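Long-range contact in butyryl-CoA dehydrogenase (Marinomonas mediterranea, PDB 6CXT), which belongs to the acyl-CoA dehydrogenase family of flavoproteins and binds flavin-adenine dinucleotide between its subunits: residues Phe250-Tyr264 and Ala326-His338. Numbering follows the deposited sequence. Where two conformers were deposited one is given.
Sequences FVGAMQRDLNQCIEY and AFVQSGIDSIRVH. With FAD (flavin-adenine dinucleotide), chain D.
The hydroxyl of S330 gives its proton to D257 OD2, with S330 OG 2.6 Å from that oxygen, on the carboxylate's anti lone pair. A water donates to the same OG and to the carbonyl oxygen of M254, so S330 ties the two helices both directly and through solvent. D257 enters as a knob among F327, S330, G331 and S334; its other oxygen, OD1, is hydrogen-bonded to S352, which should fix the rotation of the carboxylate.

Toward the start of both segments, F327 fills the hole formed by F250, A253, M254 and D257. With its CG anti to the backbone N (chi1 -174°), its ring reaches F250, where CE2 lies 3.3 Å from F250 CD1; the rings lie almost in one orientation but displaced, one hardly over the other. M254 lays SD against A326, 3.7 Å from A326 CB.

At the far end, C261 SG packs on V337 and meets the edge of the H338 imidazole. That ring makes an offset stack with Y264, centroids 4.5 Å apart and planes at 22°, while H338 ND1 donates to S334 O at 2.8 Å, holding the imidazole in place. A second water links Y264 OH and the H338 carbonyl to a phosphate oxygen of FAD, whose O3B donates to R336 O.

Segments 250-264 and 326-338, parts of helices 248-267 and 313-338, run the same way with their axes at 15°, within the C-terminal acyl-CoA dehydrogenase domain. Helix 279-306 touches both, helix 351-359 covers F250 and F327, and I332 packs on its counterpart in a second subunit.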
loop_
_atom_site.group_PDB
_atom_site.type_symbol
_atom_site.label_atom_id
_atom_site.label_comp_id
_atom_site.label_asym_id
_atom_site.label_seq_id
_atom_site.Cartn_x
_atom_site.Cartn_y
_atom_site.Cartn_z
ATOM N N PHE B 250 -6.008 -20.759 6.495
ATOM C CA PHE B 250 -4.951 -19.889 5.952
ATOM C C PHE B 250 -4.275 -19.103 7.067
ATOM O O PHE B 250 -3.149 -18.669 6.896
ATOM C CB PHE B 250 -5.574 -18.929 4.955
ATOM C CG PHE B 250 -6.414 -19.655 3.922
ATOM C CD1 PHE B 250 -5.871 -20.763 3.213
ATOM C CD2 PHE B 250 -7.744 -19.247 3.657
ATOM C CE1 PHE B 250 -6.651 -21.507 2.295
ATOM C CE2 PHE B 250 -8.509 -19.945 2.698
ATOM C CZ PHE B 250 -7.995 -21.077 2.050
ATOM N N VAL B 251 -4.964 -18.898 8.177
ATOM C CA VAL B 251 -4.313 -18.324 9.357
ATOM C C VAL B 251 -3.216 -19.305 9.829
ATOM O O VAL B 251 -2.072 -18.899 10.083
ATOM C CB VAL B 251 -5.324 -18.077 10.507
ATOM C CG1 VAL B 251 -4.601 -17.726 11.817
ATOM C CG2 VAL B 251 -6.311 -16.951 10.130
ATOM N N GLY B 252 -3.528 -20.597 9.916
ATOM C CA GLY B 252 -2.479 -21.590 10.178
ATOM C C GLY B 252 -1.378 -21.583 9.111
ATOM O O GLY B 252 -0.159 -21.596 9.445
ATOM N N ALA B 253 -1.761 -21.556 7.827
ATOM C CA ALA B 253 -0.755 -21.548 6.779
ATOM C C ALA B 253 0.187 -20.309 6.934
ATOM O O ALA B 253 1.398 -20.413 6.692
ATOM C CB ALA B 253 -1.385 -21.581 5.387
ATOM N N MET B 254 -0.362 -19.180 7.338
ATOM C CA MET B 254 0.441 -17.946 7.510
ATOM C C MET B 254 1.394 -18.084 8.712
ATOM O O MET B 254 2.481 -17.558 8.646
ATOM C CB MET B 254 -0.469 -16.704 7.681
ATOM C CG MET B 254 -1.002 -16.289 6.288
ATOM S SD MET B 254 -1.906 -14.750 6.507
ATOM C CE MET B 254 -3.463 -15.301 7.237
ATOM N N GLN B 255 0.974 -18.751 9.778
ATOM C CA GLN B 255 1.898 -19.003 10.943
ATOM C C GLN B 255 3.093 -19.795 10.445
ATOM O O GLN B 255 4.252 -19.462 10.747
ATOM C CB GLN B 255 1.193 -19.755 12.097
ATOM C CG GLN B 255 2.112 -19.904 13.334
ATOM C CD GLN B 255 2.530 -18.536 13.903
ATOM O OE1 GLN B 255 1.677 -17.759 14.331
ATOM N NE2 GLN B 255 3.835 -18.238 13.911
ATOM N N ARG B 256 2.832 -20.773 9.575
ATOM C CA ARG B 256 3.900 -21.550 8.952
ATOM C C ARG B 256 4.834 -20.714 8.071
ATOM O O ARG B 256 6.060 -20.808 8.215
ATOM C CB ARG B 256 3.371 -22.780 8.174
ATOM C CG ARG B 256 4.529 -23.564 7.508
ATOM C CD ARG B 256 4.061 -24.829 6.723
ATOM N NE ARG B 256 3.110 -24.471 5.660
ATOM C CZ ARG B 256 1.811 -24.797 5.638
ATOM N NH1 ARG B 256 1.241 -25.540 6.616
ATOM N NH2 ARG B 256 1.076 -24.424 4.587
ATOM N N ASP B 257 4.279 -19.917 7.157
ATOM C CA ASP B 257 5.061 -18.951 6.398
ATOM C C ASP B 257 5.970 -18.101 7.307
ATOM O O ASP B 257 7.160 -17.924 7.026
ATOM C CB ASP B 257 4.144 -17.946 5.644
ATOM C CG ASP B 257 3.483 -18.549 4.375
ATOM O OD1 ASP B 257 3.883 -19.676 3.930
ATOM O OD2 ASP B 257 2.585 -17.840 3.796
ATOM N N LEU B 258 5.389 -17.559 8.353
ATOM C CA LEU B 258 6.123 -16.668 9.266
ATOM C C LEU B 258 7.277 -17.415 9.963
ATOM O O LEU B 258 8.399 -16.924 9.988
ATOM C CB LEU B 258 5.175 -16.075 10.286
ATOM C CG LEU B 258 5.795 -15.178 11.369
ATOM C CD1 LEU B 258 6.511 -13.983 10.710
ATOM C CD2 LEU B 258 4.690 -14.661 12.307
ATOM N N ASN B 259 6.970 -18.574 10.516
ATOM C CA ASN B 259 7.991 -19.458 11.144
ATOM C C ASN B 259 9.107 -19.782 10.207
ATOM O O ASN B 259 10.297 -19.685 10.586
ATOM C CB ASN B 259 7.354 -20.757 11.644
ATOM C CG ASN B 259 6.485 -20.545 12.833
ATOM O OD1 ASN B 259 6.475 -19.484 13.437
ATOM N ND2 ASN B 259 5.675 -21.534 13.138
ATOM N N GLN B 260 8.768 -20.155 8.970
ATOM C CA GLN B 260 9.789 -20.390 7.935
ATOM C C GLN B 260 10.636 -19.137 7.624
ATOM O O GLN B 260 11.859 -19.226 7.520
ATOM C CB GLN B 260 9.196 -20.941 6.611
ATOM C CG GLN B 260 8.684 -22.363 6.785
ATOM C CD GLN B 260 7.829 -22.842 5.621
ATOM O OE1 GLN B 260 7.422 -22.066 4.746
ATOM N NE2 GLN B 260 7.500 -24.115 5.650
ATOM N N CYS B 261 10.013 -17.973 7.449
ATOM C CA CYS B 261 10.796 -16.751 7.200
ATOM C C CYS B 261 11.744 -16.395 8.394
ATOM O O CYS B 261 12.819 -15.893 8.136
ATOM C CB CYS B 261 9.862 -15.536 6.946
ATOM S SG CYS B 261 9.152 -15.783 5.287
ATOM N N ILE B 262 11.303 -16.607 9.620
ATOM C CA ILE B 262 12.117 -16.216 10.802
ATOM C C ILE B 262 13.343 -17.135 10.825
ATOM O O ILE B 262 14.487 -16.667 10.881
ATOM C CB ILE B 262 11.303 -16.304 12.096
ATOM C CG1 ILE B 262 10.205 -15.183 12.111
ATOM C CG2 ILE B 262 12.218 -16.184 13.325
ATOM C CD1 ILE B 262 9.197 -15.401 13.229
ATOM N N GLU B 263 13.077 -18.429 10.668
ATOM C CA GLU B 263 14.174 -19.438 10.627
ATOM C C GLU B 263 15.162 -19.141 9.528
ATOM O O GLU B 263 16.401 -19.089 9.749
ATOM C CB GLU B 263 13.590 -20.868 10.566
ATOM C CG GLU B 263 14.607 -22.017 10.370
ATOM C CD GLU B 263 15.612 -22.185 11.524
ATOM O OE1 GLU B 263 16.652 -22.868 11.310
ATOM O OE2 GLU B 263 15.391 -21.649 12.646
ATOM N N TYR B 264 14.640 -18.860 8.336
ATOM C CA TYR B 264 15.505 -18.599 7.221
ATOM C C TYR B 264 16.295 -17.304 7.407
ATOM O O TYR B 264 17.480 -17.247 7.102
ATOM C CB TYR B 264 14.668 -18.521 5.918
ATOM C CG TYR B 264 15.539 -18.563 4.697
ATOM C CD1 TYR B 264 16.232 -19.782 4.336
ATOM C CD2 TYR B 264 15.772 -17.432 3.962
ATOM C CE1 TYR B 264 17.073 -19.811 3.243
ATOM C CE2 TYR B 264 16.623 -17.457 2.833
ATOM C CZ TYR B 264 17.262 -18.677 2.507
ATOM O OH TYR B 264 18.067 -18.770 1.408
ATOM N N ALA B 326 -4.189 -10.961 3.769
ATOM C CA ALA B 326 -2.917 -11.187 4.485
ATOM C C ALA B 326 -2.177 -12.395 3.893
ATOM O O ALA B 326 -0.959 -12.392 3.794
ATOM C CB ALA B 326 -3.152 -11.345 5.992
ATOM N N PHE B 327 -2.930 -13.409 3.446
ATOM C CA PHE B 327 -2.364 -14.629 2.948
ATOM C C PHE B 327 -1.673 -14.364 1.611
ATOM O O PHE B 327 -0.580 -14.866 1.369
ATOM C CB PHE B 327 -3.433 -15.765 2.905
ATOM C CG PHE B 327 -2.912 -17.130 2.536
ATOM C CD1 PHE B 327 -1.597 -17.547 2.846
ATOM C CD2 PHE B 327 -3.798 -18.068 1.960
ATOM C CE1 PHE B 327 -1.148 -18.859 2.549
ATOM C CE2 PHE B 327 -3.347 -19.348 1.648
ATOM C CZ PHE B 327 -2.023 -19.745 1.937
ATOM N N VAL B 328 -2.255 -13.522 0.768
ATOM C CA VAL B 328 -1.579 -13.141 -0.488
ATOM C C VAL B 328 -0.253 -12.392 -0.150
ATOM O O VAL B 328 0.806 -12.679 -0.728
ATOM C CB VAL B 328 -2.523 -12.208 -1.344
ATOM C CG1 VAL B 328 -1.755 -11.517 -2.486
ATOM C CG2 VAL B 328 -3.667 -13.052 -1.962
ATOM N N GLN B 329 -0.302 -11.472 0.795
ATOM C CA GLN B 329 0.902 -10.716 1.140
ATOM C C GLN B 329 1.963 -11.654 1.744
ATOM O O GLN B 329 3.147 -11.504 1.460
ATOM C CB GLN B 329 0.560 -9.586 2.104
ATOM C CG GLN B 329 -0.412 -8.547 1.527
ATOM C CD GLN B 329 -0.860 -7.557 2.564
ATOM O OE1 GLN B 329 -1.788 -7.834 3.348
ATOM N NE2 GLN B 329 -0.240 -6.392 2.582
ATOM N N SER B 330 1.509 -12.585 2.576
ATOM C CA SER B 330 2.395 -13.577 3.195
ATOM C C SER B 330 3.121 -14.427 2.113
ATOM O O SER B 330 4.346 -14.641 2.161
ATOM C CB SER B 330 1.574 -14.500 4.122
ATOM O OG SER B 330 2.469 -15.446 4.760
ATOM N N GLY B 331 2.348 -14.906 1.108
ATOM C CA GLY B 331 2.920 -15.677 0.011
ATOM C C GLY B 331 3.978 -14.856 -0.751
ATOM O O GLY B 331 5.038 -15.387 -1.107
ATOM N N ILE B 332 3.686 -13.597 -1.053
ATOM C CA ILE B 332 4.645 -12.793 -1.760
ATOM C C ILE B 332 5.886 -12.517 -0.862
ATOM O O ILE B 332 7.036 -12.684 -1.287
ATOM C CB ILE B 332 4.015 -11.458 -2.198
ATOM C CG1 ILE B 332 2.927 -11.724 -3.291
ATOM C CG2 ILE B 332 5.092 -10.482 -2.718
ATOM C CD1 ILE B 332 1.976 -10.525 -3.369
ATOM N N ASP B 333 5.634 -12.131 0.364
ATOM C CA ASP B 333 6.759 -11.756 1.265
ATOM C C ASP B 333 7.689 -12.988 1.581
ATOM O O ASP B 333 8.929 -12.849 1.642
ATOM C CB ASP B 333 6.204 -11.149 2.561
ATOM C CG ASP B 333 5.751 -9.721 2.373
ATOM O OD1 ASP B 333 6.148 -9.087 1.410
ATOM O OD2 ASP B 333 5.093 -9.182 3.259
ATOM N N SER B 334 7.099 -14.172 1.747
ATOM C CA SER B 334 7.877 -15.406 1.929
ATOM C C SER B 334 8.829 -15.631 0.752
ATOM O O SER B 334 9.994 -16.016 0.938
ATOM C CB SER B 334 6.953 -16.607 2.098
ATOM O OG SER B 334 6.279 -16.483 3.329
ATOM N N ILE B 335 8.344 -15.413 -0.480
ATOM C CA ILE B 335 9.242 -15.518 -1.622
ATOM C C ILE B 335 10.337 -14.459 -1.534
ATOM O O ILE B 335 11.532 -14.785 -1.718
ATOM C CB ILE B 335 8.457 -15.460 -2.972
ATOM C CG1 ILE B 335 7.630 -16.754 -3.117
ATOM C CG2 ILE B 335 9.380 -15.279 -4.154
ATOM C CD1 ILE B 335 6.595 -16.659 -4.288
ATOM N N ARG B 336 9.980 -13.232 -1.282
ATOM C CA ARG B 336 10.964 -12.202 -1.167
ATOM C C ARG B 336 12.083 -12.528 -0.144
ATOM O O ARG B 336 13.206 -12.341 -0.418
ATOM C CB ARG B 336 10.303 -10.881 -0.819
ATOM C CG ARG B 336 9.382 -10.282 -1.857
ATOM C CD ARG B 336 8.968 -8.928 -1.372
ATOM N NE ARG B 336 7.909 -8.250 -2.079
ATOM C CZ ARG B 336 8.062 -7.538 -3.173
ATOM N NH1 ARG B 336 9.207 -7.493 -3.782
ATOM N NH2 ARG B 336 7.038 -6.915 -3.679
ATOM N N VAL B 337 11.691 -13.031 0.999
ATOM C CA VAL B 337 12.596 -13.307 2.119
ATOM C C VAL B 337 13.526 -14.453 1.678
ATOM O O VAL B 337 14.736 -14.416 1.966
ATOM C CB VAL B 337 11.840 -13.724 3.420
ATOM C CG1 VAL B 337 12.782 -14.383 4.471
ATOM C CG2 VAL B 337 11.095 -12.543 4.024
ATOM N N HIS B 338 12.983 -15.448 0.978
ATOM C CA HIS B 338 13.754 -16.644 0.637
ATOM C C HIS B 338 14.603 -16.449 -0.630
ATOM O O HIS B 338 15.432 -17.310 -0.931
ATOM C CB HIS B 338 12.805 -17.839 0.454
ATOM C CG HIS B 338 12.364 -18.430 1.742
ATOM N ND1 HIS B 338 11.344 -17.886 2.504
ATOM C CD2 HIS B 338 12.840 -19.486 2.446
ATOM C CE1 HIS B 338 11.179 -18.618 3.594
ATOM N NE2 HIS B 338 12.074 -19.594 3.582
HETATM P PA FAD D . 19.597 -13.615 -0.766
HETATM O O1A FAD D . 20.678 -12.711 -1.327
HETATM O O2A FAD D . 19.844 -14.763 0.199
HETATM O O5B FAD D . 18.417 -12.653 -0.190
HETATM C C5B FAD D . 17.322 -13.163 0.605
HETATM C C4B FAD D . 16.573 -11.910 1.105
HETATM O O4B FAD D . 17.477 -11.069 1.865
HETATM C C3B FAD D . 16.053 -11.079 -0.063
HETATM O O3B FAD D . 14.831 -10.511 0.424
HETATM C C2B FAD D . 17.100 -9.947 -0.164
HETATM O O2B FAD D . 16.612 -8.751 -0.821
HETATM C C1B FAD D . 17.509 -9.757 1.328
HETATM N N9A FAD D . 18.835 -9.107 1.377
HETATM C C8A FAD D . 20.039 -9.657 1.065
HETATM N N7A FAD D . 21.025 -8.694 1.134
HETATM C C5A FAD D . 20.436 -7.514 1.475
HETATM C C6A FAD D . 20.856 -6.112 1.733
HETATM N N6A FAD D . 22.171 -5.712 1.605
HETATM N N1A FAD D . 19.880 -5.215 2.069
HETATM C C2A FAD D . 18.550 -5.549 2.183
HETATM N N3A FAD D . 18.121 -6.816 1.982
HETATM C C4A FAD D . 18.984 -7.807 1.629
HETATM N N1 FAD D . 22.030 -15.609 -10.962
HETATM C C2 FAD D . 23.028 -15.705 -11.914
HETATM O O2 FAD D . 24.211 -15.599 -11.488
HETATM N N3 FAD D . 22.792 -15.916 -13.241
HETATM C C4 FAD D . 21.539 -16.106 -13.700
HETATM O O4 FAD D . 21.350 -16.305 -14.901
HETATM C C4X FAD D . 20.397 -16.032 -12.725
HETATM N N5 FAD D . 19.109 -16.238 -13.083
HETATM C C5X FAD D . 18.083 -16.239 -12.188
HETATM C C6 FAD D . 16.767 -16.476 -12.671
HETATM C C7 FAD D . 15.694 -16.500 -11.756
HETATM C C7M FAD D . 14.307 -16.791 -12.273
HETATM C C8 FAD D . 15.931 -16.274 -10.321
HETATM C C8M FAD D . 14.795 -16.282 -9.353
HETATM C C9 FAD D . 17.230 -16.005 -9.838
HETATM C C9A FAD D . 18.311 -15.979 -10.748
HETATM N N10 FAD D . 19.657 -15.746 -10.317
HETATM C C10 FAD D . 20.710 -15.775 -11.296
HETATM C "C1'" FAD D . 19.982 -15.520 -8.916
HETATM C "C2'" FAD D . 19.526 -14.097 -8.515
HETATM O "O2'" FAD D . 20.331 -13.050 -9.086
HETATM C "C3'" FAD D . 19.434 -14.038 -6.999
HETATM O "O3'" FAD D . 18.358 -14.921 -6.622
HETATM C "C4'" FAD D . 19.332 -12.656 -6.330
HETATM O "O4'" FAD D . 20.579 -11.911 -6.513
HETATM C "C5'" FAD D . 19.063 -12.786 -4.824
HETATM O "O5'" FAD D . 20.031 -13.690 -4.277
HETATM P P FAD D . 19.542 -14.868 -3.356
HETATM O O1P FAD D . 20.751 -15.655 -2.843
HETATM O O2P FAD D . 18.470 -15.719 -4.009
HETATM O O3P FAD D . 18.849 -14.218 -2.062
HETATM O O HOH W 1 2.760 -14.922 7.461
HETATM O O HOH W 2 18.109 -16.835 -0.150
#